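Local structure of periplasmic binding protein (Sulfurospirillum deleyianum, 4PAG) at residues Y238-V241 with K246-V249; S189-P194 with R271-M276; Q152-E157 with V301-Q306; D122-Y127 with L195-G200. The protein probably serves as the periplasmic solute-binding component of an ABC transporter, in a family that includes iron-chelate and vitamin B12 binders, and is seen with histidine bound. One frame throughout, in Å; residues are numbered along the deposited sequence.

Interaction 1: residues Y238-V241 with K246-V249; sequences YKTV and KWAV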
loop_
_atom_site.group_PDB
_atom_site.type_symbol
_atom_site.label_atom_id
_atom_site.label_comp_id
_atom_site.label_asym_id
_atom_site.label_seq_id
_atom_site.Cartn_x
_atom_site.Cartn_y
_atom_site.Cartn_z
ATOM N N TYR A 238 -8.780 17.970 -1.199
ATOM C CA TYR A 238 -9.944 17.578 -1.989
ATOM C C TYR A 238 -11.080 18.608 -1.882
ATOM O O TYR A 238 -11.734 18.926 -2.882
ATOM C CB TYR A 238 -10.408 16.189 -1.577
ATOM C CG TYR A 238 -11.630 15.719 -2.310
ATOM C CD1 TYR A 238 -11.539 15.182 -3.592
ATOM C CD2 TYR A 238 -12.879 15.816 -1.728
ATOM C CE1 TYR A 238 -12.665 14.741 -4.267
ATOM C CE2 TYR A 238 -14.010 15.390 -2.397
ATOM C CZ TYR A 238 -13.898 14.855 -3.665
ATOM O OH TYR A 238 -15.039 14.441 -4.313
ATOM N N LYS A 239 -11.299 19.147 -0.686
ATOM C CA LYS A 239 -12.255 20.255 -0.508
ATOM C C LYS A 239 -11.764 21.535 -1.183
ATOM O O LYS A 239 -12.504 22.189 -1.914
ATOM C CB LYS A 239 -12.496 20.550 0.980
ATOM C CG LYS A 239 -13.142 19.446 1.804
ATOM C CD LYS A 239 -14.383 18.867 1.145
ATOM C CE LYS A 239 -15.532 18.693 2.131
ATOM N NZ LYS A 239 -16.344 19.941 2.212
ATOM N N THR A 240 -10.509 21.882 -0.928
ATOM C CA THR A 240 -9.914 23.108 -1.466
ATOM C C THR A 240 -10.014 23.197 -2.985
ATOM O O THR A 240 -10.372 24.252 -3.525
ATOM C CB THR A 240 -8.436 23.215 -1.049
ATOM O OG1 THR A 240 -8.365 23.478 0.357
ATOM C CG2 THR A 240 -7.716 24.331 -1.794
ATOM N N VAL A 241 -9.717 22.092 -3.668
ATOM C CA VAL A 241 -9.625 22.089 -5.130
ATOM C C VAL A 241 -10.976 22.383 -5.802
ATOM O O VAL A 241 -11.012 22.851 -6.938
ATOM C CB VAL A 241 -8.982 20.767 -5.664
ATOM C CG1 VAL A 241 -9.944 19.601 -5.580
ATOM C CG2 VAL A 241 -8.489 20.933 -7.093
ATOM N N LYS A 246 -9.214 29.328 -8.424
ATOM C CA LYS A 246 -8.057 29.192 -9.318
ATOM C C LYS A 246 -7.888 27.774 -9.880
ATOM O O LYS A 246 -7.362 27.600 -10.973
ATOM C CB LYS A 246 -6.770 29.606 -8.608
ATOM C CG LYS A 246 -6.230 28.545 -7.665
ATOM C CD LYS A 246 -5.078 29.091 -6.861
ATOM C CE LYS A 246 -4.164 27.988 -6.371
ATOM N NZ LYS A 246 -2.868 28.594 -5.983
ATOM N N TRP A 247 -8.338 26.762 -9.142
ATOM C CA TRP A 247 -8.215 25.385 -9.627
ATOM C C TRP A 247 -9.182 25.053 -10.763
ATOM O O TRP A 247 -8.999 24.063 -11.453
ATOM C CB TRP A 247 -8.391 24.394 -8.487
ATOM C CG TRP A 247 -7.316 24.515 -7.481
ATOM C CD1 TRP A 247 -7.338 25.271 -6.352
ATOM C CD2 TRP A 247 -6.035 23.885 -7.520
ATOM N NE1 TRP A 247 -6.158 25.141 -5.672
ATOM C CE2 TRP A 247 -5.337 24.294 -6.366
ATOM C CE3 TRP A 247 -5.415 23.004 -8.409
ATOM C CZ2 TRP A 247 -4.048 23.869 -6.087
ATOM C CZ3 TRP A 247 -4.129 22.573 -8.125
ATOM C CH2 TRP A 247 -3.465 22.998 -6.966
ATOM N N ALA A 248 -10.199 25.882 -10.963
ATOM C CA ALA A 248 -11.157 25.675 -12.050
ATOM C C ALA A 248 -10.537 25.840 -13.442
ATOM O O ALA A 248 -11.171 25.509 -14.431
ATOM C CB ALA A 248 -12.343 26.617 -11.887
ATOM N N VAL A 249 -9.317 26.368 -13.527
ATOM C CA VAL A 249 -8.582 26.379 -14.798
ATOM C C VAL A 249 -8.329 24.964 -15.338
ATOM O O VAL A 249 -8.201 24.768 -16.543
ATOM C CB VAL A 249 -7.245 27.154 -14.687
ATOM C CG1 VAL A 249 -6.267 26.485 -13.727
ATOM C CG2 VAL A 249 -6.603 27.287 -16.047
#
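Val241 and Trp247 make a buried apolar contact between the last turn of helix 235-243 and the 3-10 segment 246-249 that follows it. The region belongs to the beta-alpha-beta crossover from strand 229-232 to its parallel neighbour 258-260, and the Val241 side chain is about 12 Å from the bound histidine. The backbones come closest here too, with Val241 CA and Trp247 CA 5.8 Å apart. One methyl does most of the touching: Val241 CG2 lies over one face of the indole, 3.4 Å above the ring plane and displaced toward its rim, and is 3.7 Å from Trp247 CB. With chi1 (measured to CG1) at 75°, Val241 CG2 falls anti to the backbone N and is turned to the tryptophan. The carbonyl O of Val241 also approaches, at 3.4 Å from Trp247 CB. Thr240 CG2 comes in obliquely near the pyrrole nitrogen, 4.3 Å from Trp247 NE1, while Thr240 OG1 is turned to Thr236 O and Arg243. Phe219 and Phe237 meet the indole edge-to-face, and Val241 also touches Val258, joining the tryptophan cluster to the sheet. An alanine in place of Trp247 would probably leave Val241 CG2 facing a gap and deprive both phenylalanines of their aromatic partner. No hydrogen bond crosses between the two segments, so what joins them directly is apolar packing of the methyl on the indole.

Interaction 2: residues S189-P194 with R271-M276; sequences SFHSEP and RPPSFM
Arg271 NH2 is gripped by two carboxylates, those of Glu185 and Glu177, while the guanidinium it belongs to lies flat on the ring of His191. This is a stacked arginine-histidine pair near the middle of the molecule, between the loop before helix 193-197 and the loop leading to helix 277-288. The group centres are 3.6 Å apart and the planes only 8° from parallel; His191 ND1 sits over the centre of the guanidinium, and Arg271 NH1 comes to 3.3 Å from His191 CE1. The Arg271 chain bends at chi2 (-61°) and then runs extended to bring the guanidinium over the ring. Phe190 CE1 lies over the opposite face of the imidazole, toward its rim. Both ring nitrogens are engaged as well, ND1 with Asp270 OD1 and NE2 with Val211 O, which fixes the rotation of the ring. Hydrogen bonds to two oxygens would be consistent with a protonated ring, although the stacked guanidinium is likely to oppose this and the nearby carboxylates to offset it. Replacing His191 by an alanine is likely to strip the guanidinium of its stacking surface and leave Asp270 without this mate. Ser189 OG accepts from His191 N at 3.0 Å, an ST turn that positions the histidine. In 271-276, a cis peptide bond precedes Pro272, and Ser274 OG takes Met276 N in a capping bond ahead of helix 277-288. Between the two, Pro273 CG touches Phe190 CD1 at 3.8 Å.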
loop_
_atom_site.group_PDB
_atom_site.type_symbol
_atom_site.label_atom_id
_atom_site.label_comp_id
_atom_site.label_asym_id
_atom_site.label_seq_id
_atom_site.Cartn_x
_atom_site.Cartn_y
_atom_site.Cartn_z
ATOM N N SER A 189 8.274 5.408 -8.885
ATOM C CA SER A 189 8.366 5.577 -7.432
ATOM C C SER A 189 7.535 4.507 -6.769
ATOM O O SER A 189 6.463 4.175 -7.275
ATOM C CB SER A 189 7.817 6.947 -7.025
ATOM O OG SER A 189 7.575 7.031 -5.621
ATOM N N PHE A 190 7.984 3.972 -5.631
ATOM C CA PHE A 190 7.143 2.996 -4.951
ATOM C C PHE A 190 5.873 3.620 -4.348
ATOM O O PHE A 190 4.927 2.904 -4.002
ATOM C CB PHE A 190 7.901 2.064 -3.983
ATOM C CG PHE A 190 8.582 2.729 -2.813
ATOM C CD1 PHE A 190 7.859 3.368 -1.811
ATOM C CD2 PHE A 190 9.960 2.593 -2.645
ATOM C CE1 PHE A 190 8.500 3.924 -0.711
ATOM C CE2 PHE A 190 10.604 3.143 -1.546
ATOM C CZ PHE A 190 9.869 3.813 -0.574
ATOM N N HIS A 191 5.832 4.944 -4.273
ATOM C CA HIS A 191 4.631 5.654 -3.824
ATOM C C HIS A 191 3.543 5.815 -4.890
ATOM O O HIS A 191 2.376 5.997 -4.540
ATOM C CB HIS A 191 5.019 7.024 -3.280
ATOM C CG HIS A 191 5.809 6.958 -2.011
ATOM N ND1 HIS A 191 5.282 6.464 -0.837
ATOM C CD2 HIS A 191 7.085 7.307 -1.733
ATOM C CE1 HIS A 191 6.199 6.526 0.115
ATOM N NE2 HIS A 191 7.301 7.035 -0.404
ATOM N N SER A 192 3.916 5.747 -6.170
ATOM C CA SER A 192 2.968 5.924 -7.285
ATOM C C SER A 192 2.741 4.676 -8.151
ATOM O O SER A 192 1.941 4.710 -9.084
ATOM C CB SER A 192 3.436 7.066 -8.190
ATOM O OG SER A 192 4.671 6.754 -8.799
ATOM N N GLU A 193 3.419 3.580 -7.826
ATOM C CA GLU A 193 3.343 2.331 -8.599
ATOM C C GLU A 193 1.936 1.886 -9.063
ATOM O O GLU A 193 1.789 1.509 -10.226
ATOM C CB GLU A 193 4.025 1.192 -7.822
ATOM C CG GLU A 193 4.153 -0.112 -8.594
ATOM C CD GLU A 193 3.042 -1.115 -8.306
ATOM O OE1 GLU A 193 2.210 -0.876 -7.397
ATOM O OE2 GLU A 193 3.006 -2.170 -8.984
ATOM N N PRO A 194 0.914 1.911 -8.172
ATOM C CA PRO A 194 -0.390 1.410 -8.602
ATOM C C PRO A 194 -1.069 2.313 -9.630
ATOM O O PRO A 194 -1.927 1.848 -10.377
ATOM C CB PRO A 194 -1.205 1.370 -7.310
ATOM C CG PRO A 194 -0.533 2.325 -6.394
ATOM C CD PRO A 194 0.916 2.244 -6.735
ATOM N N ARG A 271 1.258 5.230 1.547
ATOM C CA ARG A 271 1.343 5.742 2.915
ATOM C C ARG A 271 0.608 4.819 3.900
ATOM O O ARG A 271 -0.192 5.278 4.708
ATOM C CB ARG A 271 0.773 7.179 2.998
ATOM C CG ARG A 271 1.243 8.131 1.911
ATOM C CD ARG A 271 2.754 8.349 1.908
ATOM N NE ARG A 271 3.194 9.022 0.686
ATOM C CZ ARG A 271 4.424 9.494 0.468
ATOM N NH1 ARG A 271 5.369 9.412 1.397
ATOM N NH2 ARG A 271 4.710 10.066 -0.692
ATOM N N PRO A 272 0.909 3.509 3.860
ATOM C CA PRO A 272 1.975 2.846 3.125
ATOM C C PRO A 272 1.589 2.214 1.782
ATOM O O PRO A 272 0.420 1.897 1.552
ATOM C CB PRO A 272 2.344 1.707 4.065
ATOM C CG PRO A 272 1.016 1.306 4.637
ATOM C CD PRO A 272 0.220 2.573 4.765
ATOM N N PRO A 273 2.594 1.984 0.922
ATOM C CA PRO A 273 2.451 0.994 -0.136
ATOM C C PRO A 273 2.121 -0.335 0.537
ATOM O O PRO A 273 2.710 -0.655 1.564
ATOM C CB PRO A 273 3.842 0.927 -0.774
ATOM C CG PRO A 273 4.602 2.075 -0.242
ATOM C CD PRO A 273 3.966 2.494 1.039
ATOM N N SER A 274 1.153 -1.072 0.012
ATOM C CA SER A 274 0.780 -2.349 0.609
ATOM C C SER A 274 -0.047 -3.199 -0.347
ATOM O O SER A 274 -0.426 -2.760 -1.440
ATOM C CB SER A 274 -0.021 -2.135 1.900
ATOM O OG SER A 274 -1.381 -1.823 1.613
ATOM N N PHE A 275 -0.329 -4.416 0.105
ATOM C CA PHE A 275 -1.213 -5.342 -0.594
ATOM C C PHE A 275 -2.593 -4.746 -0.936
ATOM O O PHE A 275 -3.286 -5.264 -1.806
ATOM C CB PHE A 275 -1.414 -6.590 0.263
ATOM C CG PHE A 275 -2.335 -6.366 1.411
ATOM C CD1 PHE A 275 -1.860 -5.887 2.613
ATOM C CD2 PHE A 275 -3.704 -6.584 1.268
ATOM C CE1 PHE A 275 -2.731 -5.649 3.669
ATOM C CE2 PHE A 275 -4.570 -6.342 2.311
ATOM C CZ PHE A 275 -4.083 -5.877 3.522
HETATM N N MSE A 276 -3.007 -3.683 -0.250
HETATM C CA MSE A 276 -4.280 -3.010 -0.574
HETATM C C MSE A 276 -4.333 -2.582 -2.027
HETATM O O MSE A 276 -5.425 -2.403 -2.594
HETATM C CB MSE A 276 -4.493 -1.757 0.275
HETATM C CG MSE A 276 -4.641 -2.009 1.768
HETATM SE SE MSE A 276 -6.242 -3.067 2.210
HETATM C CE MSE A 276 -7.640 -1.768 1.699
#

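Interaction 3: residues Q152-E157 with V301-Q306; sequences QTYLDE and VKAFYQ
Tyr154 reaches from helix 141-163 across to helix 297-309, where its hydroxyl end meets the methyl of Ala303 and comes near the backbone N of Phe304. The helices stand well apart, Tyr154 CA and Phe304 CA being 9.6 Å from each other, and the length of the tyrosine spans the space. Its CG lies beside the backbone N and anti to the carbonyl carbon (chi1 -82°), and the ring is turned about its axis to a chi2 of 35°, well away from the usual near-perpendicular setting. In this pose Tyr154 OH is 3.6 Å from Ala303 CB and 4.0 Å from Phe304 N, the latter too long for a hydrogen bond; the hydroxyl finds its polar partner just beyond the segments. The ring side is looser, with Tyr154 CE2 at 4.5 Å from Phe304 CB. Phe304 itself, its CG anti to the backbone N (chi1 -175°), carries its ring off to stack on Phe308. Further round helix 141-163, Gln152 NE2 gives a bond of 2.9 Å to Asp156 OD1 one turn on, reaching it from above the carboxylate plane. The length and position of helix 141-163 are consistent with its being the long helix that joins the two lobes in this family. Lys300 makes a cation-pi contact with the Tyr154 ring, and its NZ forms a salt bridge with Glu157. Helix 277-288 fits against both helices: Ile278 touches Tyr154 and Phe304, and His282 NE2 hydrogen-bonds to Tyr154 O.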
loop_
_atom_site.group_PDB
_atom_site.type_symbol
_atom_site.label_atom_id
_atom_site.label_comp_id
_atom_site.label_asym_id
_atom_site.label_seq_id
_atom_site.Cartn_x
_atom_site.Cartn_y
_atom_site.Cartn_z
ATOM N N GLN A 152 -3.667 -12.893 -7.247
ATOM C CA GLN A 152 -3.255 -13.290 -8.595
ATOM C C GLN A 152 -4.341 -12.992 -9.633
ATOM O O GLN A 152 -4.060 -12.431 -10.700
ATOM C CB GLN A 152 -2.886 -14.785 -8.635
ATOM C CG GLN A 152 -2.224 -15.219 -9.933
ATOM C CD GLN A 152 -0.870 -14.568 -10.116
ATOM O OE1 GLN A 152 0.100 -14.947 -9.465
ATOM N NE2 GLN A 152 -0.801 -13.570 -10.985
ATOM N N THR A 153 -5.578 -13.357 -9.318
ATOM C CA THR A 153 -6.701 -13.118 -10.225
ATOM C C THR A 153 -6.899 -11.635 -10.511
ATOM O O THR A 153 -7.005 -11.235 -11.669
ATOM C CB THR A 153 -8.000 -13.695 -9.643
ATOM O OG1 THR A 153 -7.840 -15.106 -9.501
ATOM C CG2 THR A 153 -9.202 -13.407 -10.545
ATOM N N TYR A 154 -6.942 -10.824 -9.460
ATOM C CA TYR A 154 -7.158 -9.381 -9.627
ATOM C C TYR A 154 -6.028 -8.747 -10.429
ATOM O O TYR A 154 -6.270 -7.932 -11.328
ATOM C CB TYR A 154 -7.289 -8.692 -8.269
ATOM C CG TYR A 154 -8.651 -8.775 -7.634
ATOM C CD1 TYR A 154 -9.455 -9.904 -7.774
ATOM C CD2 TYR A 154 -9.129 -7.728 -6.864
ATOM C CE1 TYR A 154 -10.702 -9.972 -7.169
ATOM C CE2 TYR A 154 -10.367 -7.787 -6.257
ATOM C CZ TYR A 154 -11.151 -8.906 -6.410
ATOM O OH TYR A 154 -12.380 -8.946 -5.801
ATOM N N LEU A 155 -4.798 -9.133 -10.117
ATOM C CA LEU A 155 -3.631 -8.602 -10.815
ATOM C C LEU A 155 -3.596 -9.001 -12.299
ATOM O O LEU A 155 -3.261 -8.178 -13.161
ATOM C CB LEU A 155 -2.351 -9.041 -10.104
ATOM C CG LEU A 155 -2.137 -8.377 -8.739
ATOM C CD1 LEU A 155 -1.155 -9.184 -7.898
ATOM C CD2 LEU A 155 -1.666 -6.931 -8.882
ATOM N N ASP A 156 -3.952 -10.251 -12.594
ATOM C CA ASP A 156 -4.006 -10.735 -13.982
ATOM C C ASP A 156 -5.102 -10.026 -14.781
ATOM O O ASP A 156 -4.890 -9.652 -15.930
ATOM C CB ASP A 156 -4.235 -12.251 -14.022
ATOM C CG ASP A 156 -3.019 -13.048 -13.557
ATOM O OD1 ASP A 156 -1.928 -12.457 -13.384
ATOM O OD2 ASP A 156 -3.155 -14.279 -13.363
ATOM N N GLU A 157 -6.270 -9.849 -14.173
ATOM C CA GLU A 157 -7.368 -9.124 -14.815
ATOM C C GLU A 157 -6.963 -7.705 -15.175
ATOM O O GLU A 157 -7.271 -7.219 -16.262
ATOM C CB GLU A 157 -8.586 -9.049 -13.897
ATOM C CG GLU A 157 -9.348 -10.346 -13.750
ATOM C CD GLU A 157 -10.386 -10.275 -12.651
ATOM O OE1 GLU A 157 -10.311 -9.351 -11.803
ATOM O OE2 GLU A 157 -11.284 -11.141 -12.637
ATOM N N VAL A 301 -14.662 -4.527 -4.365
ATOM C CA VAL A 301 -14.480 -4.046 -2.994
ATOM C C VAL A 301 -15.111 -5.037 -2.014
ATOM O O VAL A 301 -14.484 -5.431 -1.029
ATOM C CB VAL A 301 -15.074 -2.629 -2.773
ATOM C CG1 VAL A 301 -14.852 -2.169 -1.340
ATOM C CG2 VAL A 301 -14.460 -1.619 -3.733
ATOM N N LYS A 302 -16.344 -5.453 -2.297
ATOM C CA LYS A 302 -17.067 -6.349 -1.394
ATOM C C LYS A 302 -16.349 -7.679 -1.223
ATOM O O LYS A 302 -16.170 -8.131 -0.095
ATOM C CB LYS A 302 -18.522 -6.567 -1.854
ATOM C CG LYS A 302 -19.458 -5.440 -1.456
ATOM C CD LYS A 302 -20.822 -5.590 -2.133
ATOM C CE LYS A 302 -21.851 -4.611 -1.592
ATOM N NZ LYS A 302 -22.809 -5.235 -0.635
ATOM N N ALA A 303 -15.919 -8.284 -2.331
ATOM C CA ALA A 303 -15.213 -9.571 -2.288
ATOM C C ALA A 303 -13.862 -9.450 -1.584
ATOM O O ALA A 303 -13.488 -10.304 -0.789
ATOM C CB ALA A 303 -15.017 -10.125 -3.691
ATOM N N PHE A 304 -13.140 -8.379 -1.878
ATOM C CA PHE A 304 -11.832 -8.154 -1.276
ATOM C C PHE A 304 -11.942 -7.986 0.249
ATOM O O PHE A 304 -11.198 -8.618 1.013
ATOM C CB PHE A 304 -11.160 -6.951 -1.934
ATOM C CG PHE A 304 -9.761 -6.703 -1.462
ATOM C CD1 PHE A 304 -9.531 -5.901 -0.362
ATOM C CD2 PHE A 304 -8.675 -7.271 -2.117
ATOM C CE1 PHE A 304 -8.250 -5.665 0.084
ATOM C CE2 PHE A 304 -7.386 -7.035 -1.678
ATOM C CZ PHE A 304 -7.178 -6.229 -0.574
ATOM N N TYR A 305 -12.888 -7.168 0.692
ATOM C CA TYR A 305 -13.053 -6.918 2.122
ATOM C C TYR A 305 -13.534 -8.163 2.866
ATOM O O TYR A 305 -13.128 -8.404 4.016
ATOM C CB TYR A 305 -13.954 -5.697 2.388
ATOM C CG TYR A 305 -13.149 -4.409 2.457
ATOM C CD1 TYR A 305 -12.520 -3.899 1.321
ATOM C CD2 TYR A 305 -12.988 -3.725 3.653
ATOM C CE1 TYR A 305 -11.764 -2.743 1.381
ATOM C CE2 TYR A 305 -12.231 -2.560 3.723
ATOM C CZ TYR A 305 -11.612 -2.076 2.585
ATOM O OH TYR A 305 -10.854 -0.914 2.630
ATOM N N GLN A 306 -14.349 -8.978 2.200
ATOM C CA GLN A 306 -14.858 -10.201 2.814
ATOM C C GLN A 306 -13.728 -11.160 3.133
ATOM O O GLN A 306 -13.640 -11.664 4.251
ATOM C CB GLN A 306 -15.891 -10.890 1.918
ATOM C CG GLN A 306 -16.706 -11.964 2.633
ATOM C CD GLN A 306 -16.040 -13.330 2.698
ATOM O OE1 GLN A 306 -15.201 -13.684 1.860
ATOM N NE2 GLN A 306 -16.439 -14.123 3.692
#

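Interaction 4: residues D122-Y127 with L195-G200; sequences DDSQNY and LALAGG
Leu197 is the side chain that reaches from the end of helix 193-197 to the turn at 122-127, dividing its two methyls between a buried serine and a partly exposed glutamine. The firm half is Leu197 CD2 against Ser124 CB, 3.7 Å apart. Leu197 CG stands anti to the backbone N (chi1 -165°), directing the branch to the turn, where Leu155 and Leu158 of helix 141-163 also pack on it. Ser124 is held from its polar end as well, since OG bonds to Glu193 OE1 one helical turn before Leu197. The turn is an Asx turn: Asp123 OD1 accepts from Gln125 N at 3.1 Å, approached from well above the carboxylate plane, and Asn126 N bonds to Asp123 O. Just beyond Leu197 the helix finishes in a Schellman motif. Gly200 N returns to Leu195 O at 3.0 Å and Gly199 N to Ala196 O, while Gly199 takes a positive phi (93°) at which a CB would collide with the carbonyl O of Ala198. A side chain on Gly200 would meet Leu195 O. Whereas Ser124 is buried, the Gln125 end is partly open to solvent and modelled in two conformers. Bent at chi2, Gln125 brings OE1 to 3.7 Å from Leu197 CD1 in one of them, a doubtful touch of a polar atom on a methyl, and its side chain also rests on Leu155 and Lys159.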
loop_
_atom_site.group_PDB
_atom_site.type_symbol
_atom_site.label_atom_id
_atom_site.label_comp_id
_atom_site.label_asym_id
_atom_site.label_seq_id
_atom_site.Cartn_x
_atom_site.Cartn_y
_atom_site.Cartn_z
ATOM N N ASP A 122 7.745 -4.167 -4.123
ATOM C CA ASP A 122 7.645 -2.922 -4.875
ATOM C C ASP A 122 6.790 -3.084 -6.136
ATOM O O ASP A 122 5.938 -2.242 -6.424
ATOM C CB ASP A 122 9.033 -2.380 -5.189
ATOM C CG ASP A 122 9.702 -1.741 -3.967
ATOM O OD1 ASP A 122 9.064 -1.597 -2.889
ATOM O OD2 ASP A 122 10.877 -1.376 -4.086
ATOM N N ASP A 123 7.001 -4.175 -6.863
ATOM C CA ASP A 123 6.134 -4.541 -7.974
ATOM C C ASP A 123 4.939 -5.262 -7.376
ATOM O O ASP A 123 5.095 -6.319 -6.774
ATOM C CB ASP A 123 6.879 -5.455 -8.956
ATOM C CG ASP A 123 6.105 -5.706 -10.255
ATOM O OD1 ASP A 123 4.864 -5.488 -10.320
ATOM O OD2 ASP A 123 6.762 -6.145 -11.227
ATOM N N SER A 124 3.744 -4.695 -7.543
ATOM C CA SER A 124 2.542 -5.279 -6.954
ATOM C C SER A 124 2.227 -6.683 -7.501
ATOM O O SER A 124 1.546 -7.471 -6.834
ATOM C CB SER A 124 1.337 -4.340 -7.119
ATOM O OG SER A 124 1.490 -3.142 -6.351
ATOM N N GLN A 125 2.723 -6.994 -8.696
ATOM C CA GLN A 125 2.567 -8.330 -9.261
ATOM C C GLN A 125 3.249 -9.397 -8.390
ATOM O O GLN A 125 2.930 -10.576 -8.502
ATOM C CB GLN A 125 3.103 -8.380 -10.699
ATOM C CG GLN A 125 2.566 -7.281 -11.616
ATOM C CD GLN A 125 1.268 -7.646 -12.317
ATOM O OE1 GLN A 125 0.777 -6.897 -13.157
ATOM N NE2 GLN A 125 0.729 -8.810 -12.004
ATOM N N ASN A 126 4.169 -8.980 -7.515
ATOM C CA ASN A 126 4.820 -9.901 -6.565
ATOM C C ASN A 126 3.963 -10.321 -5.358
ATOM O O ASN A 126 4.354 -11.230 -4.627
ATOM C CB ASN A 126 6.122 -9.304 -6.015
ATOM C CG ASN A 126 7.199 -9.147 -7.066
ATOM O OD1 ASN A 126 7.080 -9.630 -8.193
ATOM N ND2 ASN A 126 8.267 -8.464 -6.695
ATOM N N TYR A 127 2.819 -9.679 -5.123
ATOM C CA TYR A 127 2.054 -9.990 -3.904
ATOM C C TYR A 127 1.653 -11.470 -3.737
ATOM O O TYR A 127 1.777 -12.005 -2.640
ATOM C CB TYR A 127 0.859 -9.041 -3.714
ATOM C CG TYR A 127 1.289 -7.730 -3.076
ATOM C CD1 TYR A 127 1.829 -7.706 -1.792
ATOM C CD2 TYR A 127 1.194 -6.530 -3.764
ATOM C CE1 TYR A 127 2.254 -6.518 -1.210
ATOM C CE2 TYR A 127 1.611 -5.339 -3.189
ATOM C CZ TYR A 127 2.145 -5.336 -1.915
ATOM O OH TYR A 127 2.562 -4.142 -1.350
ATOM N N LEU A 195 -0.678 3.584 -9.669
ATOM C CA LEU A 195 -1.190 4.502 -10.691
ATOM C C LEU A 195 -0.709 4.077 -12.082
ATOM O O LEU A 195 -1.470 4.102 -13.048
ATOM C CB LEU A 195 -0.772 5.936 -10.379
ATOM C CG LEU A 195 -1.363 6.501 -9.080
ATOM C CD1 LEU A 195 -0.489 7.604 -8.497
ATOM C CD2 LEU A 195 -2.755 7.031 -9.340
ATOM N N ALA A 196 0.552 3.673 -12.174
ATOM C CA ALA A 196 1.106 3.152 -13.428
ATOM C C ALA A 196 0.568 1.757 -13.740
ATOM O O ALA A 196 0.298 1.434 -14.898
ATOM C CB ALA A 196 2.622 3.128 -13.358
ATOM N N LEU A 197 0.410 0.933 -12.706
ATOM C CA LEU A 197 -0.130 -0.422 -12.875
ATOM C C LEU A 197 -1.569 -0.406 -13.397
ATOM O O LEU A 197 -1.995 -1.315 -14.120
ATOM C CB LEU A 197 -0.082 -1.171 -11.546
ATOM C CG LEU A 197 -0.269 -2.682 -11.612
ATOM C CD1 LEU A 197 0.924 -3.334 -12.297
ATOM C CD2 LEU A 197 -0.467 -3.243 -10.210
ATOM N N ALA A 198 -2.304 0.638 -13.032
ATOM C CA ALA A 198 -3.674 0.824 -13.481
ATOM C C ALA A 198 -3.784 1.414 -14.897
ATOM O O ALA A 198 -4.882 1.641 -15.371
ATOM C CB ALA A 198 -4.409 1.716 -12.495
ATOM N N GLY A 199 -2.657 1.677 -15.550
ATOM C CA GLY A 199 -2.647 2.206 -16.915
ATOM C C GLY A 199 -2.583 3.723 -16.998
ATOM O O GLY A 199 -2.920 4.306 -18.024
ATOM N N GLY A 200 -2.137 4.367 -15.927
ATOM C CA GLY A 200 -2.004 5.810 -15.914
ATOM C C GLY A 200 -0.733 6.297 -16.585
ATOM O O GLY A 200 0.300 5.620 -16.564
#

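From the N terminus, residues 122-127 open interaction 4, 152-157 open interaction 3 and 189-194 open interaction 2 before 195-200 close interaction 4, which therefore crosses both of the others. Interaction 1 then opens and closes within a few residues, nested in the loop that 271-276 close for interaction 2; that loop lies in turn inside the one closed last by 301-306. Interactions 2, 3 and 4 touch one another: Met276 and Phe275 pack on Tyr305 and Phe304, and Leu155 on the turn at 122-127. They tie helices 193-197, 141-163 and 297-309 together, whereas interaction 1 stands apart beside strand 258-260, its centre about 25 Å from that of interaction 2.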